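Local coordinates for phthiocerol synthesis polyketide synthase type I PpsC (Mycobacterium tuberculosis, PDB 7AHB), which probably selects an acyl-CoA extender unit and transfers it to the acyl carrier protein, through its acyltransferase domain, during phthiocerol assembly, at residues V104-E107 with Q108-G112; G156-V159 with T160-S164; P249-R252 with S253-D257. One frame throughout, in Å; residues are numbered along the deposited sequence.

In the fold
The three contacts lie in or at the ends of three helices of the acyltransferase domain, 106-126, 153-167 and 248-254. Interaction 2 is in the middle: its centre is about 10 Å from that of interaction 1 and about 11 Å from that of interaction 3, whereas interactions 1 and 3 do not touch, with nearest atoms about 8 Å apart. Gln-110 OE1 and Arg-163 NH2, 2.5 Å apart, form a short, probable hydrogen bond between interactions 1 and 2. Arg-158 NH2 probably bonds Glu-254 O at 3.1 Å, joining interactions 2 and 3. Gln-110 and Arg-163 also lie near a GxSxG sequence (Gly-136, Ser-138, Gly-140), consistent with the family's nucleophile elbow.

Interaction 1 of 3, residues V104-E107 with Q108-G112; sequences VGIE and QIQLG
The extended side chain of Gln-108 reaches back to Val-104, where its amide oxygen OE1 accepts a hydrogen bond from Val-104 N at 3.0 Å. The N-H points almost straight at the oxygen (174°), although the donor is tilted from the amide plane by 20°. With CG beside its own backbone N (chi1 -76°), the chain runs past Val-104 O, which CB approaches to 3.4 Å. A water closes a second link between the same two residues: it donates to Val-104 O at 2.7 Å and accepts from Gln-108 N. Both backbone polar atoms of Val-104 are thus tied to Gln-108. This is the N-terminal start of helix 106-126, with Gly-105 as N-cap. Because OE1 binds the residue before the N-cap, the pairing falls outside the definition of a capping box. Gly-105 O accepts from Ile-109 N at 2.9 Å, and Ile-109 CG1 lies against the same carbonyl oxygen. One residue on, Ile-106 and Gln-110 run side by side and point the same way. The branch that touches is Ile-106 CG2, the methyl anti to the backbone N, which meets Gln-110 NE2 at 3.7 Å. The other end of that amide, OE1, is bonded to Arg-163 of helix 153-167. Leu-111 N donates to Glu-107 O.

Interaction 2 of 3, residues G156-V159 with T160-S164; sequences GLRV and TAVRS
Within a largely buried part of helix 153-167, Gly-156 and Thr-160 form a side-chain-to-backbone pair one turn apart, as threonine hydroxyls in helices often do. Gly-156 O accepts two hydrogen bonds from the same residue, from Thr-160 N at 3.1 Å and from Thr-160 OG1 at 2.8 Å. The two donors arrive from opposite faces of the carbonyl plane, each tilted from it by 28°. The hydroxyl gets there because OG1 sits beside its own backbone N (chi1 -56°), and this leaves CG2 on the anti branch, in contact with Gln-110 of helix 106-126. Ser-164 repeats the pattern a turn later, its OG donating to Thr-160 O at 2.8 Å. On another side of the helix, Arg-158 bends at chi2 (61°) and lays its guanidinium across Val-162. Val-162 CG2 lies over the centre of that flat group, 3.3 Å above its plane, and is 3.4 Å from CZ. This is apolar contact with a guanidinium face, while at the group's rim NH2 bonds the carbonyl of Glu-254. Since Thr-160 and Ser-164 both donate to carbonyls one turn back, the proton of each buried hydroxyl is used within the helix itself, with no partner needed from a neighbouring helix for that donor.

Interaction 3 of 3, residues P249-R252 with S253-D257; sequences PAMR and SELAD
Ser-253 N, Glu-254 N and Leu-255 N donate in turn to Pro-249 O, Ala-250 O and Met-251 O, at 3.0, 2.8 and 3.0 Å, and these are the final four-residue steps of helix 248-254. At the C-terminal end of this helix the pattern changes: Leu-255 leaves helical geometry (psi 17°), Ala-256 N meets Arg-252 O at an angle too poor for a hydrogen bond, and it bonds Ser-253 O at 3.2 Å instead, a three-residue step. On the buried side, Met-251 and Leu-255 lie alongside each other and point the same way. The chain of Met-251 is folded at both chi2 and chi3 (-80° and -74°), which swings its methyl CE to 3.8 Å from Leu-255 CD1. Its sulfur SD stands slightly farther off, at 4.1 Å from the same CD1. Met-251 also packs on Trp-290 and Met-294 of helix 287-295 and on Leu-166 of helix 153-167, so the pair belongs to the seam between these helices. The side chain of Leu-255 is about 4 Å from a thiocyanate ion, which probably came from the crystallisation liquor. Glu-254 divides its chain: the methylenes lie along its own helix, and the carboxylate leaves it for a salt bridge with Arg-165. The bend at chi2 directs that carboxylate onward from CG, while CG itself, set beside the backbone N by the first torsion, lies 3.1 Å from Ala-250 O.

Interaction 1 of 3, residues V104-E107 with Q108-G112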
loop_
_atom_site.group_PDB
_atom_site.type_symbol
_atom_site.label_atom_id
_atom_site.label_comp_id
_atom_site.label_asym_id
_atom_site.label_seq_id
_atom_site.Cartn_x
_atom_site.Cartn_y
_atom_site.Cartn_z
ATOM N N VAL A 104 -10.216 -14.176 -4.136
ATOM C CA VAL A 104 -9.425 -15.190 -4.829
ATOM C C VAL A 104 -8.959 -14.628 -6.162
ATOM O O VAL A 104 -9.776 -14.166 -6.962
ATOM C CB VAL A 104 -10.228 -16.490 -5.058
ATOM C CG1 VAL A 104 -9.416 -17.490 -5.915
ATOM C CG2 VAL A 104 -10.624 -17.109 -3.735
ATOM N N GLY A 105 -7.666 -14.705 -6.413
ATOM C CA GLY A 105 -7.110 -14.193 -7.653
ATOM C C GLY A 105 -6.634 -12.767 -7.499
ATOM O O GLY A 105 -7.171 -11.982 -6.716
ATOM N N ILE A 106 -5.578 -12.440 -8.253
ATOM C CA ILE A 106 -4.939 -11.130 -8.109
ATOM C C ILE A 106 -5.939 -10.009 -8.371
ATOM O O ILE A 106 -5.842 -8.926 -7.780
ATOM C CB ILE A 106 -3.715 -11.031 -9.048
ATOM C CG1 ILE A 106 -2.757 -12.181 -8.755
ATOM C CG2 ILE A 106 -3.026 -9.713 -8.900
ATOM C CD1 ILE A 106 -1.340 -11.966 -9.292
ATOM N N GLU A 107 -6.886 -10.219 -9.279
ATOM C CA GLU A 107 -7.833 -9.148 -9.588
ATOM C C GLU A 107 -8.728 -8.863 -8.389
ATOM O O GLU A 107 -8.894 -7.709 -7.985
ATOM C CB GLU A 107 -8.668 -9.527 -10.811
ATOM C CG GLU A 107 -7.906 -9.406 -12.132
ATOM C CD GLU A 107 -8.596 -10.112 -13.275
ATOM O OE1 GLU A 107 -9.120 -9.432 -14.164
ATOM O OE2 GLU A 107 -8.614 -11.355 -13.282
ATOM N N GLN A 108 -9.346 -9.909 -7.818
ATOM C CA GLN A 108 -10.172 -9.696 -6.628
ATOM C C GLN A 108 -9.350 -9.149 -5.461
ATOM O O GLN A 108 -9.808 -8.261 -4.721
ATOM C CB GLN A 108 -10.877 -10.991 -6.228
ATOM C CG GLN A 108 -12.064 -11.315 -7.121
ATOM C CD GLN A 108 -12.981 -12.350 -6.519
ATOM O OE1 GLN A 108 -12.636 -12.978 -5.512
ATOM N NE2 GLN A 108 -14.184 -12.508 -7.108
ATOM N N ILE A 109 -8.131 -9.664 -5.281
ATOM C CA ILE A 109 -7.273 -9.210 -4.182
ATOM C C ILE A 109 -6.952 -7.720 -4.316
ATOM O O ILE A 109 -7.079 -6.953 -3.354
ATOM C CB ILE A 109 -5.991 -10.068 -4.121
ATOM C CG1 ILE A 109 -6.325 -11.461 -3.580
ATOM C CG2 ILE A 109 -4.943 -9.411 -3.271
ATOM C CD1 ILE A 109 -5.185 -12.479 -3.718
ATOM N N GLN A 110 -6.502 -7.292 -5.494
ATOM C CA GLN A 110 -6.133 -5.889 -5.670
ATOM C C GLN A 110 -7.359 -4.970 -5.625
ATOM O O GLN A 110 -7.324 -3.887 -5.010
ATOM C CB GLN A 110 -5.369 -5.712 -6.994
ATOM C CG GLN A 110 -3.949 -6.305 -6.999
ATOM C CD GLN A 110 -3.018 -5.617 -8.055
ATOM O OE1 GLN A 110 -3.330 -4.526 -8.607
ATOM N NE2 GLN A 110 -1.861 -6.250 -8.318
ATOM N N LEU A 111 -8.436 -5.366 -6.300
ATOM C CA LEU A 111 -9.645 -4.544 -6.302
ATOM C C LEU A 111 -10.241 -4.440 -4.899
ATOM O O LEU A 111 -10.628 -3.349 -4.455
ATOM C CB LEU A 111 -10.664 -5.128 -7.279
ATOM C CG LEU A 111 -10.393 -4.860 -8.757
ATOM C CD1 LEU A 111 -11.213 -5.740 -9.651
ATOM C CD2 LEU A 111 -10.654 -3.349 -9.019
ATOM N N GLY A 112 -10.357 -5.578 -4.199
ATOM C CA GLY A 112 -10.825 -5.549 -2.822
ATOM C C GLY A 112 -9.983 -4.656 -1.926
ATOM O O GLY A 112 -10.509 -3.946 -1.063
HETATM O O HOH W 1 -9.485 -12.504 -9.079
#

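Interaction 2 of 3, residues G156-V159 with T160-S164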
loop_
_atom_site.group_PDB
_atom_site.type_symbol
_atom_site.label_atom_id
_atom_site.label_comp_id
_atom_site.label_asym_id
_atom_site.label_seq_id
_atom_site.Cartn_x
_atom_site.Cartn_y
_atom_site.Cartn_z
ATOM N N GLY A 156 -9.381 5.132 -9.821
ATOM C CA GLY A 156 -8.573 4.206 -9.044
ATOM C C GLY A 156 -8.946 2.757 -9.279
ATOM O O GLY A 156 -8.066 1.883 -9.385
ATOM N N LEU A 157 -10.257 2.470 -9.326
ATOM C CA LEU A 157 -10.684 1.114 -9.647
ATOM C C LEU A 157 -10.213 0.719 -11.043
ATOM O O LEU A 157 -9.750 -0.409 -11.265
ATOM C CB LEU A 157 -12.202 0.992 -9.545
ATOM C CG LEU A 157 -12.892 1.439 -8.279
ATOM C CD1 LEU A 157 -14.351 0.962 -8.260
ATOM C CD2 LEU A 157 -12.173 1.018 -7.062
ATOM N N ARG A 158 -10.338 1.641 -12.001
ATOM C CA ARG A 158 -9.955 1.360 -13.377
ATOM C C ARG A 158 -8.490 0.968 -13.464
ATOM O O ARG A 158 -8.151 -0.058 -14.063
ATOM C CB ARG A 158 -10.253 2.582 -14.255
ATOM C CG ARG A 158 -9.706 2.490 -15.668
ATOM C CD ARG A 158 -10.290 1.348 -16.408
ATOM N NE ARG A 158 -9.814 1.257 -17.788
ATOM C CZ ARG A 158 -10.066 0.229 -18.600
ATOM N NH1 ARG A 158 -10.799 -0.779 -18.173
ATOM N NH2 ARG A 158 -9.584 0.207 -19.839
ATOM N N VAL A 159 -7.598 1.778 -12.885
ATOM C CA VAL A 159 -6.178 1.439 -12.904
ATOM C C VAL A 159 -5.963 0.071 -12.276
ATOM O O VAL A 159 -5.190 -0.753 -12.778
ATOM C CB VAL A 159 -5.342 2.510 -12.174
ATOM C CG1 VAL A 159 -3.913 2.047 -12.063
ATOM C CG2 VAL A 159 -5.442 3.852 -12.893
ATOM N N THR A 160 -6.602 -0.160 -11.125
ATOM C CA THR A 160 -6.443 -1.427 -10.422
ATOM C C THR A 160 -6.946 -2.588 -11.258
ATOM O O THR A 160 -6.269 -3.619 -11.351
ATOM C CB THR A 160 -7.169 -1.372 -9.084
ATOM O OG1 THR A 160 -6.664 -0.251 -8.345
ATOM C CG2 THR A 160 -6.942 -2.609 -8.289
ATOM N N ALA A 161 -8.093 -2.409 -11.921
ATOM C CA ALA A 161 -8.679 -3.467 -12.742
ATOM C C ALA A 161 -7.782 -3.829 -13.916
ATOM O O ALA A 161 -7.552 -5.014 -14.194
ATOM C CB ALA A 161 -10.044 -3.031 -13.260
ATOM N N VAL A 162 -7.276 -2.815 -14.624
ATOM C CA VAL A 162 -6.410 -3.058 -15.774
ATOM C C VAL A 162 -5.125 -3.750 -15.326
ATOM O O VAL A 162 -4.768 -4.819 -15.822
ATOM C CB VAL A 162 -6.101 -1.737 -16.503
ATOM C CG1 VAL A 162 -5.005 -1.951 -17.535
ATOM C CG2 VAL A 162 -7.357 -1.158 -17.160
ATOM N N ARG A 163 -4.404 -3.134 -14.386
ATOM C CA ARG A 163 -3.115 -3.675 -13.964
ATOM C C ARG A 163 -3.266 -5.095 -13.452
ATOM O O ARG A 163 -2.487 -5.979 -13.821
ATOM C CB ARG A 163 -2.482 -2.799 -12.882
ATOM C CG ARG A 163 -1.126 -3.332 -12.387
ATOM C CD ARG A 163 -0.706 -2.600 -11.101
ATOM N NE ARG A 163 -1.740 -2.740 -10.073
ATOM C CZ ARG A 163 -2.116 -1.769 -9.249
ATOM N NH1 ARG A 163 -1.520 -0.562 -9.273
ATOM N NH2 ARG A 163 -3.058 -2.023 -8.368
ATOM N N SER A 164 -4.265 -5.332 -12.589
ATOM C CA SER A 164 -4.423 -6.660 -11.993
ATOM C C SER A 164 -4.804 -7.705 -13.033
ATOM O O SER A 164 -4.385 -8.863 -12.927
ATOM C CB SER A 164 -5.450 -6.627 -10.860
ATOM O OG SER A 164 -6.744 -6.360 -11.316
#

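Interaction 3 of 3, residues P249-R252 with S253-D257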
loop_
_atom_site.group_PDB
_atom_site.type_symbol
_atom_site.label_atom_id
_atom_site.label_comp_id
_atom_site.label_asym_id
_atom_site.label_seq_id
_atom_site.Cartn_x
_atom_site.Cartn_y
_atom_site.Cartn_z
ATOM N N PRO A 249 3.464 -1.880 -22.138
ATOM C CA PRO A 249 2.744 -1.406 -23.335
ATOM C C PRO A 249 1.246 -1.571 -23.227
ATOM O O PRO A 249 0.491 -0.675 -23.627
ATOM C CB PRO A 249 3.329 -2.253 -24.470
ATOM C CG PRO A 249 4.716 -2.681 -23.941
ATOM C CD PRO A 249 4.510 -2.876 -22.461
ATOM N N ALA A 250 0.787 -2.696 -22.679
ATOM C CA ALA A 250 -0.651 -2.898 -22.535
ATOM C C ALA A 250 -1.226 -1.931 -21.519
ATOM O O ALA A 250 -2.332 -1.417 -21.712
ATOM C CB ALA A 250 -0.961 -4.337 -22.129
ATOM N N MET A 251 -0.485 -1.663 -20.440
ATOM C CA MET A 251 -0.903 -0.635 -19.484
ATOM C C MET A 251 -1.124 0.709 -20.173
ATOM O O MET A 251 -2.156 1.354 -19.980
ATOM C CB MET A 251 0.133 -0.468 -18.372
ATOM C CG MET A 251 0.116 -1.553 -17.349
ATOM S SD MET A 251 -1.190 -1.338 -16.148
ATOM C CE MET A 251 -0.560 0.002 -15.169
ATOM N N ARG A 252 -0.147 1.163 -20.957
ATOM C CA ARG A 252 -0.255 2.469 -21.604
ATOM C C ARG A 252 -1.381 2.494 -22.621
ATOM O O ARG A 252 -2.047 3.522 -22.769
ATOM C CB ARG A 252 1.091 2.835 -22.233
ATOM C CG ARG A 252 2.111 3.161 -21.155
ATOM C CD ARG A 252 3.550 3.138 -21.575
ATOM N NE ARG A 252 4.371 3.375 -20.369
ATOM C CZ ARG A 252 5.604 2.897 -20.158
ATOM N NH1 ARG A 252 6.196 2.132 -21.080
ATOM N NH2 ARG A 252 6.240 3.184 -19.018
ATOM N N SER A 253 -1.660 1.358 -23.262
ATOM C CA SER A 253 -2.766 1.293 -24.213
ATOM C C SER A 253 -4.110 1.312 -23.499
ATOM O O SER A 253 -4.989 2.123 -23.819
ATOM C CB SER A 253 -2.633 0.032 -25.071
ATOM O OG SER A 253 -3.647 -0.036 -26.036
ATOM N N GLU A 254 -4.294 0.420 -22.526
ATOM C CA GLU A 254 -5.608 0.285 -21.909
ATOM C C GLU A 254 -5.976 1.502 -21.069
ATOM O O GLU A 254 -7.161 1.815 -20.918
ATOM C CB GLU A 254 -5.647 -0.969 -21.039
ATOM C CG GLU A 254 -5.342 -2.233 -21.787
ATOM C CD GLU A 254 -6.534 -3.091 -21.947
ATOM O OE1 GLU A 254 -7.444 -2.705 -22.727
ATOM O OE2 GLU A 254 -6.578 -4.170 -21.294
ATOM N N LEU A 255 -4.984 2.180 -20.493
ATOM C CA LEU A 255 -5.224 3.370 -19.690
ATOM C C LEU A 255 -4.970 4.651 -20.481
ATOM O O LEU A 255 -4.822 5.723 -19.887
ATOM C CB LEU A 255 -4.357 3.332 -18.432
ATOM C CG LEU A 255 -4.647 2.159 -17.513
ATOM C CD1 LEU A 255 -3.569 1.983 -16.444
ATOM C CD2 LEU A 255 -5.998 2.324 -16.858
ATOM N N ALA A 256 -4.921 4.553 -21.811
ATOM C CA ALA A 256 -4.623 5.717 -22.640
ATOM C C ALA A 256 -5.558 6.879 -22.332
ATOM O O ALA A 256 -5.141 8.039 -22.340
ATOM C CB ALA A 256 -4.729 5.349 -24.124
ATOM N N ASP A 257 -6.822 6.583 -22.047
ATOM C CA ASP A 257 -7.844 7.597 -21.841
ATOM C C ASP A 257 -7.888 8.105 -20.413
ATOM O O ASP A 257 -8.690 8.999 -20.124
ATOM C CB ASP A 257 -9.219 7.048 -22.215
ATOM C CG ASP A 257 -9.344 6.764 -23.697
ATOM O OD1 ASP A 257 -8.607 7.383 -24.496
ATOM O OD2 ASP A 257 -10.182 5.915 -24.053
#